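Long-range contacts in FMN-dependent NADH-azoreductase 1 (PDB 4M0C), which probably reduces quinones and cleaves the azo bond of aromatic azo compounds with electrons from NADH, working as a homodimer with one FMN per subunit: residues A[23-28]-A[201-206]; A[102-107]-A[146-151]; A[152-157]-A[186-191]. All coordinates share one frame; numbering follows the deposited sequence.

Contact 1. Residues A[23-28]-A[201-206]. With FMN (flavin mononucleotide), chain C.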
loop_
_atom_site.group_PDB
_atom_site.type_symbol
_atom_site.label_atom_id
_atom_site.label_comp_id
_atom_site.label_asym_id
_atom_site.label_seq_id
_atom_site.Cartn_x
_atom_site.Cartn_y
_atom_site.Cartn_z
ATOM N N SER A 23 -1.192 -19.200 -0.840
ATOM C CA SER A 23 0.063 -18.690 -0.304
ATOM C C SER A 23 0.360 -19.205 1.114
ATOM O O SER A 23 1.516 -19.439 1.465
ATOM C CB SER A 23 0.125 -17.161 -0.393
ATOM O OG SER A 23 -0.832 -16.548 0.445
ATOM N N ILE A 24 -0.680 -19.413 1.919
ATOM C CA ILE A 24 -0.486 -20.057 3.221
ATOM C C ILE A 24 -0.071 -21.546 3.101
ATOM O O ILE A 24 0.817 -21.987 3.824
ATOM C CB ILE A 24 -1.719 -19.875 4.135
ATOM C CG1 ILE A 24 -1.917 -18.390 4.466
ATOM C CG2 ILE A 24 -1.570 -20.671 5.423
ATOM C CD1 ILE A 24 -3.304 -18.068 5.051
ATOM N N LYS A 25 -0.694 -22.314 2.200
ATOM C CA LYS A 25 -0.238 -23.696 1.922
ATOM C C LYS A 25 1.242 -23.745 1.526
ATOM O O LYS A 25 2.027 -24.544 2.054
ATOM C CB LYS A 25 -1.030 -24.318 0.772
ATOM C CG LYS A 25 -2.413 -24.837 1.134
ATOM C CD LYS A 25 -2.997 -25.605 -0.042
ATOM C CE LYS A 25 -4.283 -26.296 0.340
ATOM N NZ LYS A 25 -5.423 -25.817 -0.494
ATOM N N VAL A 26 1.602 -22.914 0.554
ATOM C CA VAL A 26 2.984 -22.827 0.091
ATOM C C VAL A 26 3.914 -22.450 1.260
ATOM O O VAL A 26 4.939 -23.088 1.476
ATOM C CB VAL A 26 3.115 -21.846 -1.088
ATOM C CG1 VAL A 26 4.586 -21.642 -1.465
ATOM C CG2 VAL A 26 2.288 -22.347 -2.292
ATOM N N PHE A 27 3.540 -21.448 2.038
ATOM C CA PHE A 27 4.335 -21.098 3.203
ATOM C C PHE A 27 4.460 -22.267 4.195
ATOM O O PHE A 27 5.544 -22.544 4.724
ATOM C CB PHE A 27 3.744 -19.877 3.914
ATOM C CG PHE A 27 4.211 -19.739 5.325
ATOM C CD1 PHE A 27 5.538 -19.455 5.598
ATOM C CD2 PHE A 27 3.335 -19.930 6.379
ATOM C CE1 PHE A 27 5.978 -19.343 6.908
ATOM C CE2 PHE A 27 3.769 -19.824 7.692
ATOM C CZ PHE A 27 5.090 -19.531 7.957
ATOM N N LYS A 28 3.357 -22.953 4.465
ATOM C CA LYS A 28 3.410 -24.036 5.439
ATOM C C LYS A 28 4.305 -25.163 4.940
ATOM O O LYS A 28 5.009 -25.795 5.722
ATOM C CB LYS A 28 2.010 -24.543 5.779
ATOM C CG LYS A 28 1.247 -23.577 6.687
ATOM C CD LYS A 28 -0.019 -24.222 7.244
ATOM C CE LYS A 28 -0.709 -23.297 8.249
ATOM N NZ LYS A 28 -2.041 -23.815 8.691
ATOM N N ASN A 201 4.450 -26.561 -8.522
ATOM C CA ASN A 201 5.576 -25.691 -8.857
ATOM C C ASN A 201 6.010 -24.808 -7.696
ATOM O O ASN A 201 7.208 -24.609 -7.487
ATOM C CB ASN A 201 5.310 -24.877 -10.126
ATOM C CG ASN A 201 5.435 -25.722 -11.398
ATOM O OD1 ASN A 201 6.241 -26.666 -11.470
ATOM N ND2 ASN A 201 4.634 -25.386 -12.406
ATOM N N ALA A 202 5.052 -24.305 -6.920
ATOM C CA ALA A 202 5.410 -23.479 -5.771
ATOM C C ALA A 202 6.012 -24.312 -4.636
ATOM O O ALA A 202 6.937 -23.851 -3.964
ATOM C CB ALA A 202 4.215 -22.648 -5.273
ATOM N N TYR A 203 5.503 -25.526 -4.418
ATOM C CA TYR A 203 6.089 -26.401 -3.401
ATOM C C TYR A 203 7.542 -26.730 -3.729
ATOM O O TYR A 203 8.400 -26.719 -2.850
ATOM C CB TYR A 203 5.325 -27.721 -3.283
ATOM C CG TYR A 203 3.915 -27.592 -2.755
ATOM C CD1 TYR A 203 3.579 -26.590 -1.853
ATOM C CD2 TYR A 203 2.918 -28.485 -3.158
ATOM C CE1 TYR A 203 2.288 -26.474 -1.365
ATOM C CE2 TYR A 203 1.617 -28.375 -2.679
ATOM C CZ TYR A 203 1.311 -27.366 -1.778
ATOM O OH TYR A 203 0.027 -27.241 -1.285
ATOM N N LYS A 204 7.794 -27.066 -4.992
ATOM C CA LYS A 204 9.137 -27.350 -5.467
ATOM C C LYS A 204 10.054 -26.136 -5.203
ATOM O O LYS A 204 11.117 -26.263 -4.586
ATOM C CB LYS A 204 9.087 -27.723 -6.951
ATOM C CG LYS A 204 10.392 -28.226 -7.548
ATOM C CD LYS A 204 10.209 -28.558 -9.035
ATOM C CE LYS A 204 9.812 -27.322 -9.844
ATOM N NZ LYS A 204 9.574 -27.653 -11.286
ATOM N N GLU A 205 9.623 -24.953 -5.623
ATOM C CA GLU A 205 10.424 -23.751 -5.396
ATOM C C GLU A 205 10.713 -23.449 -3.912
ATOM O O GLU A 205 11.867 -23.223 -3.559
ATOM C CB GLU A 205 9.816 -22.536 -6.119
ATOM C CG GLU A 205 9.964 -22.592 -7.653
ATOM C CD GLU A 205 9.231 -21.454 -8.368
ATOM O OE1 GLU A 205 8.661 -21.705 -9.453
ATOM O OE2 GLU A 205 9.233 -20.309 -7.860
ATOM N N VAL A 206 9.710 -23.448 -3.032
ATOM C CA VAL A 206 10.030 -23.175 -1.614
ATOM C C VAL A 206 10.840 -24.295 -0.944
ATOM O O VAL A 206 11.509 -24.055 0.065
ATOM C CB VAL A 206 8.788 -22.826 -0.742
ATOM C CG1 VAL A 206 8.124 -21.574 -1.240
ATOM C CG2 VAL A 206 7.786 -24.018 -0.688
HETATM N N1 FMN C . -4.812 -11.618 -8.728
HETATM C C2 FMN C . -3.915 -10.963 -9.550
HETATM O O2 FMN C . -3.176 -11.631 -10.286
HETATM N N3 FMN C . -3.844 -9.570 -9.547
HETATM C C4 FMN C . -4.670 -8.836 -8.714
HETATM O O4 FMN C . -4.603 -7.603 -8.700
HETATM C C4A FMN C . -5.582 -9.499 -7.889
HETATM N N5 FMN C . -6.433 -8.792 -7.056
HETATM C C5A FMN C . -7.323 -9.468 -6.234
HETATM C C6 FMN C . -8.168 -8.756 -5.384
HETATM C C7 FMN C . -9.060 -9.434 -4.557
HETATM C C7M FMN C . -9.961 -8.638 -3.650
HETATM C C8 FMN C . -9.118 -10.826 -4.565
HETATM C C8M FMN C . -10.089 -11.549 -3.672
HETATM C C9 FMN C . -8.278 -11.540 -5.418
HETATM C C9A FMN C . -7.373 -10.862 -6.248
HETATM N N10 FMN C . -6.530 -11.563 -7.096
HETATM C C10 FMN C . -5.645 -10.890 -7.904
HETATM C "C1'" FMN C . -6.539 -13.066 -7.138
HETATM C "C2'" FMN C . -5.677 -13.605 -5.993
HETATM O "O2'" FMN C . -4.349 -13.100 -6.047
HETATM C "C3'" FMN C . -5.640 -15.118 -6.083
HETATM O "O3'" FMN C . -6.931 -15.602 -5.776
HETATM C "C4'" FMN C . -4.627 -15.697 -5.111
HETATM O "O4'" FMN C . -4.590 -17.102 -5.272
HETATM C "C5'" FMN C . -4.998 -15.394 -3.664
HETATM O "O5'" FMN C . -4.004 -15.950 -2.827
HETATM P P FMN C . -4.415 -16.839 -1.551
HETATM O O1P FMN C . -5.051 -18.091 -2.091
HETATM O O2P FMN C . -3.171 -17.179 -0.747
HETATM O O3P FMN C . -5.412 -16.071 -0.716
#

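Contact 2. Residues A[102-107]-A[146-151]. With FMN (flavin mononucleotide), chain C.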
loop_
_atom_site.group_PDB
_atom_site.type_symbol
_atom_site.label_atom_id
_atom_site.label_comp_id
_atom_site.label_asym_id
_atom_site.label_seq_id
_atom_site.Cartn_x
_atom_site.Cartn_y
_atom_site.Cartn_z
ATOM N N LEU A 102 2.203 -13.248 1.169
ATOM C CA LEU A 102 1.095 -12.369 0.804
ATOM C C LEU A 102 0.287 -12.912 -0.365
ATOM O O LEU A 102 0.828 -13.576 -1.249
ATOM C CB LEU A 102 1.605 -10.965 0.462
ATOM C CG LEU A 102 2.349 -10.761 -0.865
ATOM C CD1 LEU A 102 2.350 -9.292 -1.262
ATOM C CD2 LEU A 102 3.778 -11.242 -0.750
ATOM N N PRO A 103 -1.023 -12.630 -0.368
ATOM C CA PRO A 103 -1.830 -12.805 -1.579
ATOM C C PRO A 103 -1.689 -11.526 -2.400
ATOM O O PRO A 103 -1.391 -10.473 -1.830
ATOM C CB PRO A 103 -3.251 -12.917 -1.025
ATOM C CG PRO A 103 -3.230 -12.036 0.196
ATOM C CD PRO A 103 -1.819 -12.111 0.765
ATOM N N LEU A 104 -1.867 -11.590 -3.712
ATOM C CA LEU A 104 -1.822 -10.352 -4.474
ATOM C C LEU A 104 -3.238 -9.850 -4.623
ATOM O O LEU A 104 -4.064 -10.477 -5.297
ATOM C CB LEU A 104 -1.169 -10.537 -5.851
ATOM C CG LEU A 104 -1.096 -9.216 -6.645
ATOM C CD1 LEU A 104 -0.322 -8.123 -5.873
ATOM C CD2 LEU A 104 -0.491 -9.429 -8.030
ATOM N N HIS A 105 -3.524 -8.720 -3.980
ATOM C CA HIS A 105 -4.829 -8.087 -4.094
ATOM C C HIS A 105 -4.664 -6.696 -4.726
ATOM O O HIS A 105 -4.068 -5.806 -4.120
ATOM C CB HIS A 105 -5.473 -7.943 -2.712
ATOM C CG HIS A 105 -5.877 -9.245 -2.089
ATOM N ND1 HIS A 105 -6.077 -9.383 -0.731
ATOM C CD2 HIS A 105 -6.152 -10.458 -2.635
ATOM C CE1 HIS A 105 -6.435 -10.629 -0.467
ATOM N NE2 HIS A 105 -6.495 -11.301 -1.602
ATOM N N ASN A 106 -5.192 -6.526 -5.934
ATOM C CA ASN A 106 -5.174 -5.235 -6.623
ATOM C C ASN A 106 -3.767 -4.665 -6.844
ATOM O O ASN A 106 -3.525 -3.474 -6.617
ATOM C CB ASN A 106 -6.082 -4.230 -5.897
ATOM C CG ASN A 106 -7.527 -4.661 -5.912
ATOM O OD1 ASN A 106 -8.077 -4.956 -6.979
ATOM N ND2 ASN A 106 -8.150 -4.732 -4.729
ATOM N N PHE A 107 -2.853 -5.536 -7.271
ATOM C CA PHE A 107 -1.576 -5.133 -7.859
ATOM C C PHE A 107 -0.651 -4.349 -6.940
ATOM O O PHE A 107 0.208 -3.609 -7.429
ATOM C CB PHE A 107 -1.800 -4.338 -9.155
ATOM C CG PHE A 107 -2.676 -5.050 -10.158
ATOM C CD1 PHE A 107 -2.186 -6.114 -10.904
ATOM C CD2 PHE A 107 -3.989 -4.659 -10.350
ATOM C CE1 PHE A 107 -2.999 -6.770 -11.835
ATOM C CE2 PHE A 107 -4.806 -5.314 -11.279
ATOM C CZ PHE A 107 -4.310 -6.361 -12.016
ATOM N N VAL A 146 10.161 -13.940 -0.555
ATOM C CA VAL A 146 8.772 -13.493 -0.634
ATOM C C VAL A 146 7.936 -14.621 -1.259
ATOM O O VAL A 146 8.306 -15.170 -2.298
ATOM C CB VAL A 146 8.649 -12.185 -1.451
ATOM C CG1 VAL A 146 7.174 -11.835 -1.691
ATOM C CG2 VAL A 146 9.392 -11.022 -0.736
ATOM N N ILE A 147 6.842 -14.996 -0.606
ATOM C CA ILE A 147 5.916 -15.978 -1.171
ATOM C C ILE A 147 4.614 -15.258 -1.509
ATOM O O ILE A 147 3.911 -14.773 -0.615
ATOM C CB ILE A 147 5.621 -17.113 -0.191
ATOM C CG1 ILE A 147 6.906 -17.907 0.092
ATOM C CG2 ILE A 147 4.494 -18.052 -0.739
ATOM C CD1 ILE A 147 6.740 -18.923 1.240
ATOM N N GLN A 148 4.312 -15.167 -2.803
ATOM C CA GLN A 148 3.150 -14.413 -3.271
ATOM C C GLN A 148 2.279 -15.277 -4.165
ATOM O O GLN A 148 2.761 -15.828 -5.156
ATOM C CB GLN A 148 3.610 -13.191 -4.075
ATOM C CG GLN A 148 2.470 -12.415 -4.757
ATOM C CD GLN A 148 2.990 -11.335 -5.700
ATOM O OE1 GLN A 148 3.300 -10.228 -5.269
ATOM N NE2 GLN A 148 3.088 -11.658 -6.992
ATOM N N ALA A 149 0.994 -15.385 -3.830
ATOM C CA ALA A 149 0.047 -16.068 -4.700
ATOM C C ALA A 149 -0.702 -15.003 -5.487
ATOM O O ALA A 149 -0.993 -13.926 -4.961
ATOM C CB ALA A 149 -0.922 -16.915 -3.896
ATOM N N SER A 150 -1.015 -15.302 -6.745
ATOM C CA SER A 150 -1.701 -14.342 -7.607
ATOM C C SER A 150 -2.601 -15.066 -8.608
ATOM O O SER A 150 -2.305 -16.189 -9.013
ATOM C CB SER A 150 -0.670 -13.479 -8.340
ATOM O OG SER A 150 0.079 -14.260 -9.268
ATOM N N GLY A 151 -3.702 -14.434 -8.997
ATOM C CA GLY A 151 -4.591 -15.018 -9.985
ATOM C C GLY A 151 -3.951 -15.007 -11.363
ATOM O O GLY A 151 -4.082 -15.966 -12.137
HETATM N N1 FMN C . -4.812 -11.618 -8.728
HETATM C C2 FMN C . -3.915 -10.963 -9.550
HETATM O O2 FMN C . -3.176 -11.631 -10.286
HETATM N N3 FMN C . -3.844 -9.570 -9.547
HETATM C C4 FMN C . -4.670 -8.836 -8.714
HETATM O O4 FMN C . -4.603 -7.603 -8.700
HETATM C C4A FMN C . -5.582 -9.499 -7.889
HETATM N N5 FMN C . -6.433 -8.792 -7.056
HETATM C C5A FMN C . -7.323 -9.468 -6.234
HETATM C C6 FMN C . -8.168 -8.756 -5.384
HETATM C C7 FMN C . -9.060 -9.434 -4.557
HETATM C C7M FMN C . -9.961 -8.638 -3.650
HETATM C C8 FMN C . -9.118 -10.826 -4.565
HETATM C C8M FMN C . -10.089 -11.549 -3.672
HETATM C C9 FMN C . -8.278 -11.540 -5.418
HETATM C C9A FMN C . -7.373 -10.862 -6.248
HETATM N N10 FMN C . -6.530 -11.563 -7.096
HETATM C C10 FMN C . -5.645 -10.890 -7.904
HETATM C "C1'" FMN C . -6.539 -13.066 -7.138
HETATM C "C2'" FMN C . -5.677 -13.605 -5.993
HETATM O "O2'" FMN C . -4.349 -13.100 -6.047
HETATM C "C3'" FMN C . -5.640 -15.118 -6.083
HETATM O "O3'" FMN C . -6.931 -15.602 -5.776
HETATM C "C4'" FMN C . -4.627 -15.697 -5.111
HETATM O "O4'" FMN C . -4.590 -17.102 -5.272
HETATM C "C5'" FMN C . -4.998 -15.394 -3.664
HETATM O "O5'" FMN C . -4.004 -15.950 -2.827
HETATM P P FMN C . -4.415 -16.839 -1.551
HETATM O O1P FMN C . -5.051 -18.091 -2.091
HETATM O O2P FMN C . -3.171 -17.179 -0.747
HETATM O O3P FMN C . -5.412 -16.071 -0.716
#

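Contact 3. Residues A[152-157]-A[186-191]. With FMN (flavin mononucleotide), chain C.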
loop_
_atom_site.group_PDB
_atom_site.type_symbol
_atom_site.label_atom_id
_atom_site.label_comp_id
_atom_site.label_asym_id
_atom_site.label_seq_id
_atom_site.Cartn_x
_atom_site.Cartn_y
_atom_site.Cartn_z
ATOM N N GLY A 152 -3.250 -13.922 -11.675
ATOM C CA GLY A 152 -2.638 -13.785 -12.988
ATOM C C GLY A 152 -1.198 -14.274 -13.045
ATOM O O GLY A 152 -0.631 -14.711 -12.037
ATOM N N ILE A 153 -0.606 -14.200 -14.235
ATOM C CA ILE A 153 0.790 -14.585 -14.432
ATOM C C ILE A 153 1.647 -13.347 -14.743
ATOM O O ILE A 153 1.312 -12.559 -15.632
ATOM C CB ILE A 153 0.912 -15.659 -15.549
ATOM C CG1 ILE A 153 0.207 -16.953 -15.110
ATOM C CG2 ILE A 153 2.366 -15.924 -15.881
ATOM C CD1 ILE A 153 -0.063 -17.944 -16.232
ATOM N N TYR A 154 2.747 -13.179 -14.009
ATOM C CA TYR A 154 3.546 -11.951 -14.079
ATOM C C TYR A 154 4.931 -12.103 -14.691
ATOM O O TYR A 154 5.745 -11.182 -14.637
ATOM C CB TYR A 154 3.627 -11.312 -12.690
ATOM C CG TYR A 154 2.251 -10.909 -12.242
ATOM C CD1 TYR A 154 1.755 -9.647 -12.531
ATOM C CD2 TYR A 154 1.416 -11.817 -11.600
ATOM C CE1 TYR A 154 0.477 -9.282 -12.154
ATOM C CE2 TYR A 154 0.137 -11.464 -11.225
ATOM C CZ TYR A 154 -0.324 -10.199 -11.507
ATOM O OH TYR A 154 -1.595 -9.843 -11.145
ATOM N N THR A 155 5.183 -13.250 -15.306
ATOM C CA THR A 155 6.500 -13.531 -15.869
ATOM C C THR A 155 6.499 -13.637 -17.388
ATOM O O THR A 155 7.426 -14.198 -17.965
ATOM C CB THR A 155 7.105 -14.828 -15.287
ATOM O OG1 THR A 155 6.215 -15.926 -15.532
ATOM C CG2 THR A 155 7.351 -14.679 -13.785
ATOM N N ASN A 156 5.468 -13.096 -18.030
ATOM C CA ASN A 156 5.391 -13.113 -19.493
ATOM C C ASN A 156 5.775 -11.778 -20.115
ATOM O O ASN A 156 5.491 -11.546 -21.292
ATOM C CB ASN A 156 3.981 -13.476 -19.966
ATOM C CG ASN A 156 3.601 -14.908 -19.649
ATOM O OD1 ASN A 156 4.426 -15.821 -19.744
ATOM N ND2 ASN A 156 2.335 -15.117 -19.278
ATOM N N ASP A 157 6.396 -10.908 -19.316
ATOM C CA ASP A 157 6.805 -9.562 -19.745
ATOM C C ASP A 157 5.750 -8.819 -20.571
ATOM O O ASP A 157 5.962 -8.510 -21.745
ATOM C CB ASP A 157 8.157 -9.598 -20.471
ATOM C CG ASP A 157 9.301 -9.994 -19.547
ATOM O OD1 ASP A 157 9.104 -9.963 -18.308
ATOM O OD2 ASP A 157 10.395 -10.329 -20.056
ATOM N N ARG A 186 6.553 -17.047 -6.898
ATOM C CA ARG A 186 5.212 -16.636 -7.313
ATOM C C ARG A 186 4.344 -17.869 -7.537
ATOM O O ARG A 186 4.525 -18.588 -8.511
ATOM C CB ARG A 186 5.267 -15.820 -8.609
ATOM C CG ARG A 186 6.047 -14.515 -8.543
ATOM C CD ARG A 186 6.261 -13.981 -9.958
ATOM N NE ARG A 186 6.761 -12.613 -9.986
ATOM C CZ ARG A 186 8.036 -12.281 -10.173
ATOM N NH1 ARG A 186 8.959 -13.220 -10.346
ATOM N NH2 ARG A 186 8.391 -11.002 -10.174
ATOM N N ALA A 187 3.409 -18.128 -6.632
ATOM C CA ALA A 187 2.397 -19.150 -6.882
ATOM C C ALA A 187 1.361 -18.463 -7.769
ATOM O O ALA A 187 0.295 -18.042 -7.289
ATOM C CB ALA A 187 1.770 -19.621 -5.573
ATOM N N GLN A 188 1.687 -18.331 -9.055
ATOM C CA GLN A 188 0.928 -17.458 -9.948
ATOM C C GLN A 188 0.018 -18.223 -10.921
ATOM O O GLN A 188 0.237 -19.407 -11.212
ATOM C CB GLN A 188 1.893 -16.578 -10.744
ATOM C CG GLN A 188 2.840 -17.394 -11.638
ATOM C CD GLN A 188 3.772 -16.510 -12.435
ATOM O OE1 GLN A 188 3.665 -15.285 -12.380
ATOM N NE2 GLN A 188 4.695 -17.118 -13.175
ATOM N N GLY A 189 -1.010 -17.541 -11.419
ATOM C CA GLY A 189 -1.910 -18.140 -12.385
ATOM C C GLY A 189 -2.991 -18.988 -11.748
ATOM O O GLY A 189 -3.547 -19.871 -12.400
ATOM N N THR A 190 -3.305 -18.722 -10.482
ATOM C CA THR A 190 -4.360 -19.484 -9.809
ATOM C C THR A 190 -5.711 -19.354 -10.512
ATOM O O THR A 190 -6.568 -20.213 -10.365
ATOM C CB THR A 190 -4.484 -19.134 -8.300
ATOM O OG1 THR A 190 -4.848 -17.756 -8.132
ATOM C CG2 THR A 190 -3.159 -19.406 -7.576
ATOM N N ALA A 191 -5.897 -18.292 -11.291
ATOM C CA ALA A 191 -7.156 -18.101 -12.019
ATOM C C ALA A 191 -7.114 -18.670 -13.448
ATOM O O ALA A 191 -8.117 -18.653 -14.176
ATOM C CB ALA A 191 -7.535 -16.627 -12.037
HETATM N N1 FMN C . -4.812 -11.618 -8.728
HETATM C C2 FMN C . -3.915 -10.963 -9.550
HETATM O O2 FMN C . -3.176 -11.631 -10.286
HETATM N N3 FMN C . -3.844 -9.570 -9.547
HETATM C C4 FMN C . -4.670 -8.836 -8.714
HETATM O O4 FMN C . -4.603 -7.603 -8.700
HETATM C C4A FMN C . -5.582 -9.499 -7.889
HETATM N N5 FMN C . -6.433 -8.792 -7.056
HETATM C C5A FMN C . -7.323 -9.468 -6.234
HETATM C C6 FMN C . -8.168 -8.756 -5.384
HETATM C C7 FMN C . -9.060 -9.434 -4.557
HETATM C C7M FMN C . -9.961 -8.638 -3.650
HETATM C C8 FMN C . -9.118 -10.826 -4.565
HETATM C C8M FMN C . -10.089 -11.549 -3.672
HETATM C C9 FMN C . -8.278 -11.540 -5.418
HETATM C C9A FMN C . -7.373 -10.862 -6.248
HETATM N N10 FMN C . -6.530 -11.563 -7.096
HETATM C C10 FMN C . -5.645 -10.890 -7.904
HETATM C "C1'" FMN C . -6.539 -13.066 -7.138
HETATM C "C2'" FMN C . -5.677 -13.605 -5.993
HETATM O "O2'" FMN C . -4.349 -13.100 -6.047
HETATM C "C3'" FMN C . -5.640 -15.118 -6.083
HETATM O "O3'" FMN C . -6.931 -15.602 -5.776
HETATM C "C4'" FMN C . -4.627 -15.697 -5.111
HETATM O "O4'" FMN C . -4.590 -17.102 -5.272
HETATM C "C5'" FMN C . -4.998 -15.394 -3.664
HETATM O "O5'" FMN C . -4.004 -15.950 -2.827
HETATM P P FMN C . -4.415 -16.839 -1.551
HETATM O O1P FMN C . -5.051 -18.091 -2.091
HETATM O O2P FMN C . -3.171 -17.179 -0.747
HETATM O O3P FMN C . -5.412 -16.071 -0.716
#

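Contact 1. Residues A[23-28]-A[201-206]
Val26 meets Ala202 and Val206 with its two methyl branches, and this small apolar cluster forms the inner part of the contact between segments 23-28 and 201-206. Its CG2 lies against Ala202 CB at 3.6 Å, while CG1, placed anti to the backbone N (chi1 174°), reaches Val206 CG1 at 3.5 Å. The two valines pass each other at a slant, and the second branch of Val206, CG2, comes down near the carbonyl O of Val26. On the outer side Tyr203 takes over. Its CA-CB bond runs alongside the first helix, yet with CG beside the backbone N (chi1 -67°) the ring comes nearer and presents its edge: CE1 stands 4.0 Å from Val26 CA, close to the ring plane. The hydroxyl crosses the Lys25 chain at a slant, with OH 3.7 Å from Lys25 CD, so the phenol touches the aliphatic part of a lysine whose end leads away from the interface.

No hydrogen bond joins the two segments; shape and apolar surface do the work. The axes come within 9.3 Å, at a signed crossing angle of -36°. Beneath the helices, Val26 and Val206 both rest on Ile147 of strand 143-150, and Ala202 sits on Ala187 of strand 181-188, while the ring of His29 meets that of Tyr203.

One turn before the packed valine, Ser23 serves the cofactor: its backbone N donates to FMN O2P over 2.8 Å, and its OG reaches the same oxygen at 2.7 Å. Two helices side by side on one face of a parallel sheet, the first receiving a flavin phosphate near its N-terminal end, are as expected for the flavodoxin-like fold, with its five-stranded parallel sheet.

Contact 2. Residues A[102-107]-A[146-151]
Leu102 and Gln148 lie abreast on neighbouring parallel strands of the flavodoxin-like sheet, and beyond them both chains run on into the flavin site. Leu102 N donates to Ile147 O (2.9 Å), Leu102 O accepts Ala149 N, and Leu104 N turns back to Ala149 O at 2.8 Å. That last bond is the most bent of the three, with 139° at the hydrogen. Pro103 costs this pairing no bond, since the bonds to 146-151 use Leu102 and Leu104. Among side chains, Leu102 CD2 packs on Val146 CG1 at 3.6 Å, and Leu104 CB faces Ser150 CB.

The loop ends close on FMN. Leu104, with CG anti to its own N (chi1 -179°), lays CD2 against the pyrimidine side of the flavin near N3, and its carbonyl O accepts the ribityl O2'. Asn106 N points almost straight at flavin N5 (2.8 Å, 174°), and Gly151 N donates to N1 from the other segment. Ala149 CB and Pro103 CB both border O5' of the phosphate arm. The His105 ring has Pro103 CG over one face and the flavin methyl C7M above the opposite one, offset toward the rim.

Further out, Gln148 is held by Ser166 at OE1 and Glu164 at NE2, and Ser150 OG by Gly152 O. The second subunit covers the 102-107 loop: its Lys114 binds His105 O, its Asp118 holds Asn106 ND2, and its Tyr169 bonds to Asn106 O. The Phe107 ring, flanked edge-to-face by Trp159 of its own chain, receives FMN O4 over the centre of one face, 3.2 Å above its plane.

Contact 3. Residues A[152-157]-A[186-191]
Gln188 turns its CG into the space between its own N and carbonyl carbon (chi1 62°), then runs out extended, which brings its amide alongside Ile153, Tyr154 and Thr155. There both ends of the amide are used. OE1 accepts Tyr154 N over 2.8 Å along a nearly straight N-H (175°), though the donor stands above the carbonyl plane; NE2 gives a hydrogen to Thr155 OG1 at 3.0 Å. The rotation of the amide is thereby fixed. The side chains of Ile153 and Gln188 cross at about a right angle, Ile153 CG2 lying by the amide, while Ile153 CG1 packs on Gly189 CA at 3.6 Å. Gly189 N bonds to Gly152 O.

Held this way, the 152-157 loop faces the pyrimidine end of the flavin. FMN O2 takes Gly152 N at 2.7 Å and also Tyr154 OH, lying in the plane of the phenol at its edge; such paired donors would probably help stabilise negative charge on the reduced flavin. Thr190 OG1 shares a hydrogen bond with the ribityl O4' and is also bonded to Ser150 O.

Arg186, in a salt bridge with Glu164, brushes Thr155 CG2. The loop bridges strand 143-150 and helix 159-163, and it lies over the end of strand 181-188, outermost in the sheet of this chain, whose Ala187 packs beneath helices 22-37 and 195-214.

All three contacts meet at FMN: contact 1 at the phosphate, contact 2 along the ribityl chain and isoalloxazine, contact 3 at the pyrimidine end and the ribityl chain. Contact 2 is fully buried in the sheet and works through backbone hydrogen bonds; contact 1 is also largely buried, but joins two helices by side-chain packing without a hydrogen bond; contact 3, partly exposed, is held by a side-chain amide and one backbone hydrogen bond. They lean on one another. Ser23 CB packs on Ala149 CB between contacts 1 and 2, and Gly151 O probably accepts Ala191 N between contacts 2 and 3. The second subunit touches contact 2 but neither of the others.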